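Local coordinates for protein putative esterase MT1895 (Mycobacterium tuberculosis, PDB 3S4K) that probably hydrolyses acyl-CoA thioesters, perhaps 1,4-dihydroxy-2-naphthoyl-CoA, as a hotdog-fold thioesterase of the PaaI family, at residues A[30-34]-A[35-39]. Numbering follows the deposited sequence.
Sequences TELGP and DGARA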
ATOM      1  N   THR A  30     -14.796  11.342  -6.396  1.00  8.20           N
ATOM      2  CA  THR A  30     -15.509  12.245  -7.305  1.00  8.71           C
ATOM      3  C   THR A  30     -16.378  11.519  -8.330  1.00  8.65           C
ATOM      4  O   THR A  30     -17.356  12.089  -8.834  1.00  8.28           O
ATOM      5  CB  THR A  30     -14.536  13.164  -8.058  1.00  9.19           C
ATOM      6  OG1 THR A  30     -13.531  12.400  -8.755  1.00  8.46           O
ATOM      7  CG2 THR A  30     -13.888  14.114  -7.101  1.00  9.41           C
ATOM      8  N   GLU A  31     -15.988  10.292  -8.684  1.00  8.62           N
ATOM      9  CA  GLU A  31     -16.769   9.451  -9.614  1.00  9.05           C
ATOM     10  C   GLU A  31     -16.740   8.014  -9.158  1.00  9.30           C
ATOM     11  O   GLU A  31     -15.710   7.510  -8.685  1.00  9.77           O
ATOM     12  CB  GLU A  31     -16.235   9.454 -11.050  1.00 10.04           C
ATOM     13  CG  GLU A  31     -15.859  10.806 -11.614  1.00  8.26           C
ATOM     14  CD  GLU A  31     -15.410  10.746 -13.072  1.00  8.22           C
ATOM     15  OE1 GLU A  31     -15.346   9.650 -13.667  1.00  9.21           O
ATOM     16  OE2 GLU A  31     -15.125  11.832 -13.627  1.00  9.81           O
ATOM     17  N   LEU A  32     -17.872   7.347  -9.314  1.00  9.63           N
ATOM     18  CA  LEU A  32     -17.984   5.928  -8.984  1.00  9.36           C
ATOM     19  C   LEU A  32     -19.082   5.278  -9.828  1.00  9.73           C
ATOM     20  O   LEU A  32     -20.243   5.690  -9.780  1.00  9.94           O
ATOM     21  CB  LEU A  32     -18.233   5.769  -7.481  1.00 10.17           C
ATOM     22  CG  LEU A  32     -18.444   4.332  -6.994  1.00 11.32           C
ATOM     23  CD1 LEU A  32     -17.263   3.445  -7.387  1.00 10.48           C
ATOM     24  CD2 LEU A  32     -18.648   4.357  -5.489  1.00 14.14           C
ATOM     25  N   GLY A  33     -18.702   4.268 -10.615  1.00  9.58           N
ATOM     26  CA  GLY A  33     -19.643   3.508 -11.403  1.00  9.76           C
ATOM     27  C   GLY A  33     -19.048   2.196 -11.888  1.00 10.18           C
ATOM     28  O   GLY A  33     -17.903   1.877 -11.581  1.00  9.15           O
ATOM     29  N   PRO A  34     -19.809   1.453 -12.693  1.00 11.32           N
ATOM     30  CA  PRO A  34     -19.354   0.148 -13.182  1.00 11.45           C
ATOM     31  C   PRO A  34     -18.085   0.180 -14.023  1.00 11.34           C
ATOM     32  O   PRO A  34     -17.374  -0.830 -14.090  1.00 11.71           O
ATOM     33  CB  PRO A  34     -20.522  -0.351 -14.041  1.00 12.10           C
ATOM     34  CG  PRO A  34     -21.633   0.551 -13.822  1.00 13.35           C
ATOM     35  CD  PRO A  34     -21.220   1.725 -13.019  1.00 12.46           C
ATOM     36  N   ASP A  35     -17.803   1.303 -14.688  1.00 11.53           N
ATOM     37  CA  ASP A  35     -16.625   1.338 -15.554  1.00 11.78           C
ATOM     38  C   ASP A  35     -15.415   1.973 -14.917  1.00 10.05           C
ATOM     39  O   ASP A  35     -14.353   2.024 -15.546  1.00  9.97           O
ATOM     40  CB  ASP A  35     -16.937   2.028 -16.869  1.00 12.52           C
ATOM     41  CG  ASP A  35     -17.877   1.208 -17.734  1.00 16.40           C
ATOM     42  OD1 ASP A  35     -17.919  -0.040 -17.597  1.00 19.62           O
ATOM     43  OD2 ASP A  35     -18.587   1.817 -18.532  1.00 20.96           O
ATOM     44  N   GLY A  36     -15.565   2.435 -13.675  1.00  9.12           N
ATOM     45  CA  GLY A  36     -14.454   2.994 -12.942  1.00  7.81           C
ATOM     46  C   GLY A  36     -14.809   3.910 -11.790  1.00  7.30           C
ATOM     47  O   GLY A  36     -15.967   4.090 -11.452  1.00  8.27           O
ATOM     48  N   ALA A  37     -13.754   4.450 -11.187  1.00  7.76           N
ATOM     49  CA  ALA A  37     -13.841   5.392 -10.099  1.00  6.68           C
ATOM     50  C   ALA A  37     -12.670   6.356 -10.104  1.00  6.48           C
ATOM     51  O   ALA A  37     -11.589   6.078 -10.677  1.00  7.83           O
ATOM     52  CB  ALA A  37     -13.925   4.669  -8.748  1.00  7.26           C
ATOM     53  N   ARG A  38     -12.903   7.501  -9.491  1.00  6.74           N
ATOM     54  CA  ARG A  38     -11.896   8.544  -9.347  1.00  6.42           C
ATOM     55  C   ARG A  38     -11.976   9.146  -7.943  1.00  6.85           C
ATOM     56  O   ARG A  38     -13.065   9.380  -7.413  1.00  7.71           O
ATOM     57  CB  ARG A  38     -12.043   9.633 -10.421  1.00  6.99           C
ATOM     58  CG  ARG A  38     -11.955   9.093 -11.885  1.00  8.38           C
ATOM     59  CD  ARG A  38     -12.068  10.191 -12.916  1.00  9.20           C
ATOM     60  NE  ARG A  38     -12.445   9.575 -14.192  1.00  9.77           N
ATOM     61  CZ  ARG A  38     -11.769   9.633 -15.342  1.00 10.95           C
ATOM     62  NH1 ARG A  38     -10.663  10.366 -15.487  1.00 12.58           N
ATOM     63  NH2 ARG A  38     -12.249   8.954 -16.389  1.00  9.88           N
ATOM     64  N   ALA A  39     -10.811   9.392  -7.348  1.00  6.43           N
ATOM     65  CA  ALA A  39     -10.753  10.019  -6.034  1.00  5.79           C
ATOM     66  C   ALA A  39      -9.466  10.775  -5.877  1.00  6.37           C
ATOM     67  O   ALA A  39      -8.537  10.633  -6.679  1.00  6.94           O
ATOM     68  CB  ALA A  39     -10.896   8.964  -4.910  1.00  5.14           C
TER
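The carboxylate of Glu31 meets the guanidinium of Arg38 obliquely, the two planes turned 47° apart. The side chains run alongside each other in the same direction, and OE1 of Glu31 forms a salt bridge to NE of Arg38 at 2.9 Å; the bent N-H (131°) makes its hydrogen bond weak. Both residues keep CG anti to the carbonyl carbon and extend from there, so their methylenes also pack, CG of Glu31 lying 4.1 Å from CD of Arg38. In the backbone, Arg38 N donates to Glu31 O (2.9 Å), whereas Arg38 O receives Thr30 N (2.8 Å) and, weakly, Glu31 N: a classic beta bulge. The opposite face is apolar: CD1 of Leu32 touches CB of Ala37 at 3.8 Å, Leu32 resting on Met69 and Ala73 of helix 56-75 and the small Ala37 on Ile66. A type I turn, Gly33 to Gly36, closes the hairpin. Pro34 suits its second position because the ring fixes phi near -60°; at Gly36 a CB would press on the carbonyl oxygen of Asp35, whose OD1 forms a salt bridge to Arg111. The chemistry thus divides the hairpin: an exposed charged pair, its attraction probably weakened by water, and hydrocarbon against the hotdog helix.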